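Long-range contacts in Lin1840 protein (Listeria innocua serovar 6a, PDB 4ZOC), which probably hydrolyses terminal, non-reducing beta-D-glucosyl residues, releasing beta-D-glucose, as a family 3 glycosidase involved in beta-1,2-glucan metabolism: residues Glu17-Cys22 with Asn323-Ala328; Ser603-Glu608 with Asn632-Ala637; Ala637-Ile642 with Lys665-Ala670. The protein carries 2 engineered substitutions. One frame throughout, in Å; residues are numbered along the deposited sequence.

Contact 1: Glu17-Cys22 with Asn323-Ala328; sequences EKIAQC and NLLDEA
Leu-325 reaches from helix 322-338 onto helix 15-21 and spreads its two methyls over three side chains. Leu-325 CD2 lies 3.8 Å from Lys-18 CB, and the same methyl also meets Ile-19 CG1, the isoleucine crossing the leucine at about a right angle. Leu-325 CD1 instead touches Cys-22 SG at 3.8 Å. The fork faces helix 15-21 because CG stands trans to the backbone N of Leu-325 (chi1 175°), which carries both methyls forward between Lys-18 and Cys-22. Met-294 of helix 286-295 packs against the same leucine.

The two short helical segments cross at 55° with axes 9.5 Å apart. They join the two ends of the family 3 N-terminal domain, a TIM barrel: helix 15-21 runs directly into barrel strand 23-25, while helix 322-338 comes after the last barrel strand, 301-302, and helix 306-316. Cys-22 links helix 15-21 to strand 23-25, its backbone hydrogen-bonded to Glu-301, and its SG rests 4.0 Å from Ala-328 CB.

Lys-18 divides its work. Its CB belongs to the apolar patch, but the chain bends at chi3 (-71°) and brings NZ to Asp-326. The salt bridge is short, 2.7 Å from Lys-18 NZ to Asp-326 OD1, and the ammonium meets that oxygen on its syn side, somewhat out of the carboxylate plane. OD2 is farther from the ammonium, so one oxygen carries the bond. A second salt bridge, to Glu-322 OE2, gives the ammonium two acidic partners on one helix, which would probably stabilise its positive charge.

Contact 2: Ser603-Glu608 with Asn632-Ala637; sequences SYSEFE and NISDIA
Ser-605 leans against segment 632-637 with both of its side-chain atoms. Ser-605 CB comes first, 3.5 Å from Ser-634 OG; beyond it Ser-605 OG hydrogen-bonds to Ile-636 O at 2.7 Å, arriving above the carbonyl plane rather than on a lone pair. Asn-632 ND2 reaches the same oxygen from the opposite face, 2.8 Å away and almost straight at 176°, so two donors grip Ile-636 O. With its CG trans to the backbone N (chi1 -178°), Asn-632 turns its amide toward the loop that follows it: OD1 accepts from Ser-634 N in an Asx turn and from Ser-634 OG on a lone pair. Ser-634 OG then accepts from Ile-636 N, an ST turn that follows directly on the first.

Nearer the solvent, Ile-633 N donates to Glu-606 O (3.0 Å). The Ile-633 side chain fits between two glutamates, CD1 toward the carboxylate of Glu-606 and CG2 3.6 Å from Glu-608 OE2. Phe-607 pairs with Asn-632 as an antiparallel non-hydrogen-bonded bridge, its CD1 4.0 Å from Asn-632 CA.

The contact thus extends the pairing of strands 607-611 and 624-632 into the loop before strand 638-648, while Tyr-604 reaches away to strand 376-380 and hydrogen-bonds through OH to Leu-539 O.

Contact 3: Ala637-Ile642 with Lys665-Ala670; sequences AGKEVI and KVALQA
A beta hairpin of the fibronectin type III-like domain brings strand 638-648 against strand 659-668, an outermost strand of its sheet within this chain. Two hydrogen-bonded antiparallel pairs hold the backbones together. Gly-638 N bonds to Leu-668 O at 3.0 Å. In return Leu-668 N bonds to Gly-638 O at 2.9 Å, and Glu-640 and Val-666 exchange a like pair. Between them, Lys-639 faces Ala-667 in a non-hydrogen-bonded pair, and its CA sends a C-H toward Val-666 O.

One face carries the lysines. Lys-639 CG lies 3.7 Å from Ala-667 CB, and Val-641 CG2 touches Lys-665 along its aliphatic chain, from CB to CE. The two ammonium groups, Lys-639 NZ and Lys-665 NZ, stay 5.9 Å apart, and both form salt bridges with Glu-373, which would offset their like charges.

Glu-640, Val-666 and Leu-668 line the other face, against Ile-630 of strand 624-632. Ile-642 joins them there, bringing its CD1 3.7 Å from Val-666 CG2. Glu-640 curls back on its own strand: CG is trans to the backbone N (chi1 -179°), then a bend at chi2 (56°) lets OE2, also salt-bridged to Lys-549, accept from Val-641 N at 2.8 Å on its anti lone pair.

Overall arrangement
Contact 1 lies alone, in the TIM barrel domain on the opposite side of the chain's centre, its centre about 60 Å from that of contact 2 and 53 Å from that of contact 3. It is the buried one, helix on helix, joined by side-chain packing and a salt bridge. Contacts 2 and 3 are neighbours, centres about 8 Å apart, and share Ala-637. Contact 2 is a surface contact built largely from side-chain-to-backbone bonds in a loop, whereas the partly buried contact 3 rests on a regular ladder between strands. They meet where Asn-632 ND2 probably hydrogen-bonds to Leu-668 O and where Phe-607 packs on Glu-640, linking the two sheets of the fibronectin-like domain.

Contact 1: Glu17-Cys22 with Asn323-Ala328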
loop_
_atom_site.group_PDB
_atom_site.type_symbol
_atom_site.label_atom_id
_atom_site.label_comp_id
_atom_site.label_asym_id
_atom_site.label_seq_id
_atom_site.Cartn_x
_atom_site.Cartn_y
_atom_site.Cartn_z
ATOM N N GLU A 17 -18.300 -41.074 8.017
ATOM C CA GLU A 17 -19.487 -40.185 8.068
ATOM C C GLU A 17 -19.090 -38.805 8.645
ATOM O O GLU A 17 -19.537 -37.748 8.186
ATOM C CB GLU A 17 -20.595 -40.771 8.950
ATOM C CG GLU A 17 -21.432 -41.812 8.222
ATOM C CD GLU A 17 -22.296 -42.650 9.107
ATOM O OE1 GLU A 17 -22.058 -42.718 10.344
ATOM O OE2 GLU A 17 -23.201 -43.279 8.507
ATOM N N LYS A 18 -18.295 -38.829 9.700
ATOM C CA LYS A 18 -17.844 -37.576 10.339
ATOM C C LYS A 18 -17.017 -36.762 9.366
ATOM O O LYS A 18 -17.246 -35.540 9.256
ATOM C CB LYS A 18 -17.056 -37.826 11.620
ATOM C CG LYS A 18 -17.926 -38.409 12.677
ATOM C CD LYS A 18 -17.289 -38.508 14.045
ATOM C CE LYS A 18 -16.217 -39.567 14.097
ATOM N NZ LYS A 18 -15.799 -39.701 15.508
ATOM N N ILE A 19 -16.124 -37.402 8.631
ATOM C CA ILE A 19 -15.282 -36.704 7.655
ATOM C C ILE A 19 -16.161 -36.001 6.577
ATOM O O ILE A 19 -15.986 -34.800 6.307
ATOM C CB ILE A 19 -14.258 -37.679 6.996
ATOM C CG1 ILE A 19 -13.177 -38.220 8.008
ATOM C CG2 ILE A 19 -13.636 -37.052 5.720
ATOM C CD1 ILE A 19 -12.300 -39.323 7.416
ATOM N N ALA A 20 -17.123 -36.707 5.981
ATOM C CA ALA A 20 -17.948 -36.119 4.943
ATOM C C ALA A 20 -18.861 -35.019 5.433
ATOM O O ALA A 20 -19.240 -34.119 4.634
ATOM C CB ALA A 20 -18.754 -37.225 4.243
ATOM N N GLN A 21 -19.235 -35.067 6.724
ATOM C CA GLN A 21 -20.053 -34.023 7.321
ATOM C C GLN A 21 -19.329 -32.664 7.131
ATOM O O GLN A 21 -19.983 -31.649 7.120
ATOM C CB GLN A 21 -20.320 -34.288 8.860
ATOM C CG GLN A 21 -21.315 -33.359 9.519
ATOM C CD GLN A 21 -22.698 -33.309 8.940
ATOM O OE1 GLN A 21 -23.399 -32.313 9.120
ATOM N NE2 GLN A 21 -23.165 -34.420 8.364
ATOM N N CYS A 22 -18.004 -32.667 7.005
ATOM C CA CYS A 22 -17.195 -31.469 6.857
ATOM C C CYS A 22 -16.950 -31.029 5.402
ATOM O O CYS A 22 -16.050 -30.214 5.166
ATOM C CB CYS A 22 -15.829 -31.639 7.571
ATOM S SG CYS A 22 -16.021 -31.964 9.342
ATOM N N ASN A 323 -10.472 -36.007 18.043
ATOM C CA ASN A 323 -11.280 -35.086 18.829
ATOM C C ASN A 323 -11.499 -33.781 18.085
ATOM O O ASN A 323 -12.516 -33.144 18.258
ATOM C CB ASN A 323 -10.602 -34.715 20.138
ATOM C CG ASN A 323 -10.435 -35.908 21.040
ATOM O OD1 ASN A 323 -11.281 -36.819 21.056
ATOM N ND2 ASN A 323 -9.317 -35.965 21.723
ATOM N N LEU A 324 -10.529 -33.329 17.312
ATOM C CA LEU A 324 -10.776 -32.099 16.529
ATOM C C LEU A 324 -11.873 -32.333 15.505
ATOM O O LEU A 324 -12.699 -31.438 15.246
ATOM C CB LEU A 324 -9.513 -31.645 15.799
ATOM C CG LEU A 324 -8.363 -31.229 16.718
ATOM C CD1 LEU A 324 -7.165 -30.841 15.877
ATOM C CD2 LEU A 324 -8.733 -30.137 17.725
ATOM N N LEU A 325 -11.840 -33.489 14.846
ATOM C CA LEU A 325 -12.951 -33.831 13.945
ATOM C C LEU A 325 -14.300 -33.872 14.641
ATOM O O LEU A 325 -15.276 -33.305 14.119
ATOM C CB LEU A 325 -12.677 -35.130 13.181
ATOM C CG LEU A 325 -13.800 -35.653 12.312
ATOM C CD1 LEU A 325 -14.076 -34.657 11.194
ATOM C CD2 LEU A 325 -13.370 -37.035 11.751
ATOM N N ASP A 326 -14.363 -34.500 15.825
ATOM C CA ASP A 326 -15.613 -34.517 16.588
ATOM C C ASP A 326 -16.128 -33.118 16.945
ATOM O O ASP A 326 -17.357 -32.843 17.066
ATOM C CB ASP A 326 -15.456 -35.332 17.867
ATOM C CG ASP A 326 -15.232 -36.788 17.597
ATOM O OD1 ASP A 326 -15.294 -37.246 16.431
ATOM O OD2 ASP A 326 -14.886 -37.494 18.553
ATOM N N GLU A 327 -15.198 -32.227 17.183
ATOM C CA GLU A 327 -15.576 -30.844 17.529
ATOM C C GLU A 327 -16.199 -30.161 16.315
ATOM O O GLU A 327 -17.211 -29.492 16.459
ATOM C CB GLU A 327 -14.372 -30.043 18.112
ATOM C CG GLU A 327 -14.028 -30.507 19.544
ATOM C CD GLU A 327 -12.617 -30.204 20.020
ATOM O OE1 GLU A 327 -11.957 -29.292 19.469
ATOM O OE2 GLU A 327 -12.190 -30.880 21.000
ATOM N N ALA A 328 -15.609 -30.349 15.154
ATOM C CA ALA A 328 -16.133 -29.763 13.944
ATOM C C ALA A 328 -17.523 -30.360 13.618
ATOM O O ALA A 328 -18.475 -29.638 13.311
ATOM C CB ALA A 328 -15.180 -29.998 12.768
#

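Contact 2: Ser603-Glu608 with Asn632-Ala637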
loop_
_atom_site.group_PDB
_atom_site.type_symbol
_atom_site.label_atom_id
_atom_site.label_comp_id
_atom_site.label_asym_id
_atom_site.label_seq_id
_atom_site.Cartn_x
_atom_site.Cartn_y
_atom_site.Cartn_z
ATOM N N SER A 603 -27.748 17.974 -0.531
ATOM C CA SER A 603 -29.200 17.801 -0.287
ATOM C C SER A 603 -29.873 18.963 -1.060
ATOM O O SER A 603 -29.225 19.983 -1.316
ATOM C CB SER A 603 -29.501 17.960 1.227
ATOM O OG SER A 603 -30.917 17.994 1.569
ATOM N N TYR A 604 -31.187 18.811 -1.317
ATOM C CA TYR A 604 -32.051 19.887 -1.748
ATOM C C TYR A 604 -32.414 20.865 -0.594
ATOM O O TYR A 604 -32.906 21.955 -0.863
ATOM C CB TYR A 604 -33.302 19.370 -2.461
ATOM C CG TYR A 604 -33.008 18.468 -3.623
ATOM C CD1 TYR A 604 -31.817 18.639 -4.382
ATOM C CD2 TYR A 604 -33.896 17.505 -4.012
ATOM C CE1 TYR A 604 -31.562 17.862 -5.497
ATOM C CE2 TYR A 604 -33.646 16.688 -5.094
ATOM C CZ TYR A 604 -32.468 16.835 -5.828
ATOM O OH TYR A 604 -32.237 15.960 -6.907
ATOM N N SER A 605 -32.179 20.470 0.637
ATOM C CA SER A 605 -32.512 21.233 1.789
ATOM C C SER A 605 -31.221 21.908 2.345
ATOM O O SER A 605 -30.085 21.702 1.859
ATOM C CB SER A 605 -33.071 20.303 2.860
ATOM O OG SER A 605 -34.140 19.520 2.461
ATOM N N GLU A 606 -31.402 22.685 3.380
ATOM C CA GLU A 606 -30.290 23.330 4.109
ATOM C C GLU A 606 -30.553 23.144 5.602
ATOM O O GLU A 606 -31.685 23.238 6.066
ATOM C CB GLU A 606 -30.357 24.807 3.838
ATOM C CG GLU A 606 -29.496 25.498 2.849
ATOM C CD GLU A 606 -29.378 26.984 3.285
ATOM O OE1 GLU A 606 -30.393 27.680 3.254
ATOM O OE2 GLU A 606 -28.308 27.485 3.742
ATOM N N PHE A 607 -29.516 22.882 6.371
ATOM C CA PHE A 607 -29.695 22.564 7.786
ATOM C C PHE A 607 -28.791 23.393 8.629
ATOM O O PHE A 607 -27.811 23.881 8.181
ATOM C CB PHE A 607 -29.349 21.106 8.055
ATOM C CG PHE A 607 -30.157 20.132 7.219
ATOM C CD1 PHE A 607 -31.419 19.674 7.649
ATOM C CD2 PHE A 607 -29.652 19.665 6.032
ATOM C CE1 PHE A 607 -32.174 18.828 6.888
ATOM C CE2 PHE A 607 -30.426 18.826 5.226
ATOM C CZ PHE A 607 -31.649 18.374 5.688
ATOM N N GLU A 608 -29.167 23.546 9.894
ATOM C CA GLU A 608 -28.328 24.218 10.864
ATOM C C GLU A 608 -28.191 23.332 12.064
ATOM O O GLU A 608 -29.192 22.757 12.522
ATOM C CB GLU A 608 -28.968 25.519 11.264
ATOM C CG GLU A 608 -28.251 26.742 10.732
ATOM C CD GLU A 608 -28.734 27.991 11.442
ATOM O OE1 GLU A 608 -27.882 28.766 11.937
ATOM O OE2 GLU A 608 -29.978 28.152 11.539
ATOM N N ASN A 632 -34.043 22.221 9.891
ATOM C CA ASN A 632 -34.182 22.436 8.473
ATOM C C ASN A 632 -34.704 23.843 8.174
ATOM O O ASN A 632 -35.847 24.142 8.460
ATOM C CB ASN A 632 -35.139 21.394 7.902
ATOM C CG ASN A 632 -35.338 21.484 6.383
ATOM O OD1 ASN A 632 -34.966 22.443 5.694
ATOM N ND2 ASN A 632 -36.015 20.448 5.840
ATOM N N ILE A 633 -33.799 24.699 7.691
ATOM C CA ILE A 633 -34.024 26.096 7.497
ATOM C C ILE A 633 -34.457 26.415 6.070
ATOM O O ILE A 633 -34.471 27.574 5.656
ATOM C CB ILE A 633 -32.797 26.926 7.921
ATOM C CG1 ILE A 633 -31.537 26.569 7.108
ATOM C CG2 ILE A 633 -32.505 26.748 9.452
ATOM C CD1 ILE A 633 -30.379 27.573 7.246
ATOM N N SER A 634 -34.778 25.390 5.304
ATOM C CA SER A 634 -35.278 25.554 3.908
ATOM C C SER A 634 -36.770 25.238 3.861
ATOM O O SER A 634 -37.408 24.889 4.892
ATOM C CB SER A 634 -34.508 24.636 2.941
ATOM O OG SER A 634 -34.917 23.244 3.092
ATOM N N ASP A 635 -37.342 25.334 2.653
ATOM C CA ASP A 635 -38.693 25.046 2.464
ATOM C C ASP A 635 -38.886 23.647 1.903
ATOM O O ASP A 635 -39.966 23.322 1.422
ATOM C CB ASP A 635 -39.288 26.093 1.487
ATOM C CG ASP A 635 -39.268 27.473 2.081
ATOM O OD1 ASP A 635 -39.687 27.640 3.260
ATOM O OD2 ASP A 635 -38.841 28.384 1.387
ATOM N N ILE A 636 -37.842 22.828 1.957
ATOM C CA ILE A 636 -37.888 21.492 1.326
ATOM C C ILE A 636 -37.563 20.442 2.425
ATOM O O ILE A 636 -36.577 20.580 3.084
ATOM C CB ILE A 636 -36.868 21.428 0.185
ATOM C CG1 ILE A 636 -37.261 22.427 -0.953
ATOM C CG2 ILE A 636 -36.792 20.038 -0.388
ATOM C CD1 ILE A 636 -36.054 22.929 -1.721
ATOM N N ALA A 637 -38.427 19.450 2.641
ATOM C CA ALA A 637 -38.207 18.384 3.619
ATOM C C ALA A 637 -36.973 17.580 3.191
ATOM O O ALA A 637 -36.733 17.403 1.982
ATOM C CB ALA A 637 -39.409 17.464 3.673
#

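Contact 3: Ala637-Ile642 with Lys665-Ala670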
loop_
_atom_site.group_PDB
_atom_site.type_symbol
_atom_site.label_atom_id
_atom_site.label_comp_id
_atom_site.label_asym_id
_atom_site.label_seq_id
_atom_site.Cartn_x
_atom_site.Cartn_y
_atom_site.Cartn_z
ATOM N N ALA A 637 -38.427 19.450 2.641
ATOM C CA ALA A 637 -38.207 18.384 3.619
ATOM C C ALA A 637 -36.973 17.580 3.191
ATOM O O ALA A 637 -36.733 17.403 1.982
ATOM C CB ALA A 637 -39.409 17.464 3.673
ATOM N N GLY A 638 -36.182 17.141 4.161
ATOM C CA GLY A 638 -35.018 16.356 3.822
ATOM C C GLY A 638 -34.425 15.728 5.011
ATOM O O GLY A 638 -34.873 15.980 6.145
ATOM N N LYS A 639 -33.448 14.862 4.759
ATOM C CA LYS A 639 -32.687 14.200 5.778
ATOM C C LYS A 639 -31.209 14.631 5.776
ATOM O O LYS A 639 -30.581 14.826 4.740
ATOM C CB LYS A 639 -32.769 12.671 5.553
ATOM C CG LYS A 639 -34.152 12.106 5.801
ATOM C CD LYS A 639 -34.336 10.771 5.149
ATOM C CE LYS A 639 -35.773 10.324 5.256
ATOM N NZ LYS A 639 -35.742 8.927 4.812
ATOM N N GLU A 640 -30.651 14.767 6.963
ATOM C CA GLU A 640 -29.264 15.113 7.140
ATOM C C GLU A 640 -28.645 14.023 8.012
ATOM O O GLU A 640 -29.313 13.416 8.878
ATOM C CB GLU A 640 -29.153 16.476 7.874
ATOM C CG GLU A 640 -27.725 16.983 8.112
ATOM C CD GLU A 640 -26.908 17.107 6.824
ATOM O OE1 GLU A 640 -26.727 18.202 6.239
ATOM O OE2 GLU A 640 -26.433 16.038 6.362
ATOM N N VAL A 641 -27.359 13.767 7.813
ATOM C CA VAL A 641 -26.606 12.762 8.630
ATOM C C VAL A 641 -25.710 13.517 9.557
ATOM O O VAL A 641 -24.649 14.023 9.154
ATOM C CB VAL A 641 -25.827 11.708 7.760
ATOM C CG1 VAL A 641 -25.080 10.691 8.648
ATOM C CG2 VAL A 641 -26.780 10.995 6.871
ATOM N N ILE A 642 -26.123 13.563 10.842
ATOM C CA ILE A 642 -25.270 14.164 11.897
ATOM C C ILE A 642 -24.183 13.128 12.205
ATOM O O ILE A 642 -24.501 11.958 12.403
ATOM C CB ILE A 642 -26.034 14.481 13.168
ATOM C CG1 ILE A 642 -27.197 15.443 12.846
ATOM C CG2 ILE A 642 -25.078 14.934 14.238
ATOM C CD1 ILE A 642 -28.239 15.674 13.958
ATOM N N LYS A 665 -29.099 9.677 11.151
ATOM C CA LYS A 665 -29.749 10.329 10.036
ATOM C C LYS A 665 -31.107 10.874 10.497
ATOM O O LYS A 665 -31.917 10.141 11.062
ATOM C CB LYS A 665 -29.935 9.359 8.871
ATOM C CG LYS A 665 -30.415 10.001 7.612
ATOM C CD LYS A 665 -30.294 8.939 6.516
ATOM C CE LYS A 665 -29.961 9.505 5.223
ATOM N NZ LYS A 665 -29.855 8.437 4.196
ATOM N N VAL A 666 -31.323 12.159 10.274
ATOM C CA VAL A 666 -32.466 12.844 10.919
ATOM C C VAL A 666 -33.338 13.419 9.827
ATOM O O VAL A 666 -32.868 14.128 9.000
ATOM C CB VAL A 666 -32.003 13.961 11.901
ATOM C CG1 VAL A 666 -33.173 14.539 12.658
ATOM C CG2 VAL A 666 -31.009 13.449 12.943
ATOM N N ALA A 667 -34.610 13.036 9.816
ATOM C CA ALA A 667 -35.606 13.516 8.872
ATOM C C ALA A 667 -36.351 14.760 9.428
ATOM O O ALA A 667 -36.748 14.789 10.610
ATOM C CB ALA A 667 -36.599 12.412 8.617
ATOM N N LEU A 668 -36.431 15.800 8.619
ATOM C CA LEU A 668 -36.994 17.061 9.072
ATOM C C LEU A 668 -37.826 17.687 7.988
ATOM O O LEU A 668 -37.343 17.883 6.876
ATOM C CB LEU A 668 -35.882 18.048 9.412
ATOM C CG LEU A 668 -34.988 17.645 10.557
ATOM C CD1 LEU A 668 -33.713 18.431 10.495
ATOM C CD2 LEU A 668 -35.631 17.787 11.934
ATOM N N GLN A 669 -39.063 18.042 8.319
ATOM C CA GLN A 669 -39.855 18.826 7.408
ATOM C C GLN A 669 -39.275 20.205 7.296
ATOM O O GLN A 669 -38.427 20.629 8.102
ATOM C CB GLN A 669 -41.294 18.874 7.927
ATOM C CG GLN A 669 -41.978 17.529 7.865
ATOM C CD GLN A 669 -42.243 17.084 6.428
ATOM O OE1 GLN A 669 -42.886 17.789 5.678
ATOM N NE2 GLN A 669 -41.714 15.920 6.045
ATOM N N ALA A 670 -39.767 20.951 6.329
ATOM C CA ALA A 670 -39.391 22.360 6.223
ATOM C C ALA A 670 -39.630 23.091 7.565
ATOM O O ALA A 670 -40.679 22.980 8.177
ATOM C CB ALA A 670 -40.177 23.007 5.107
#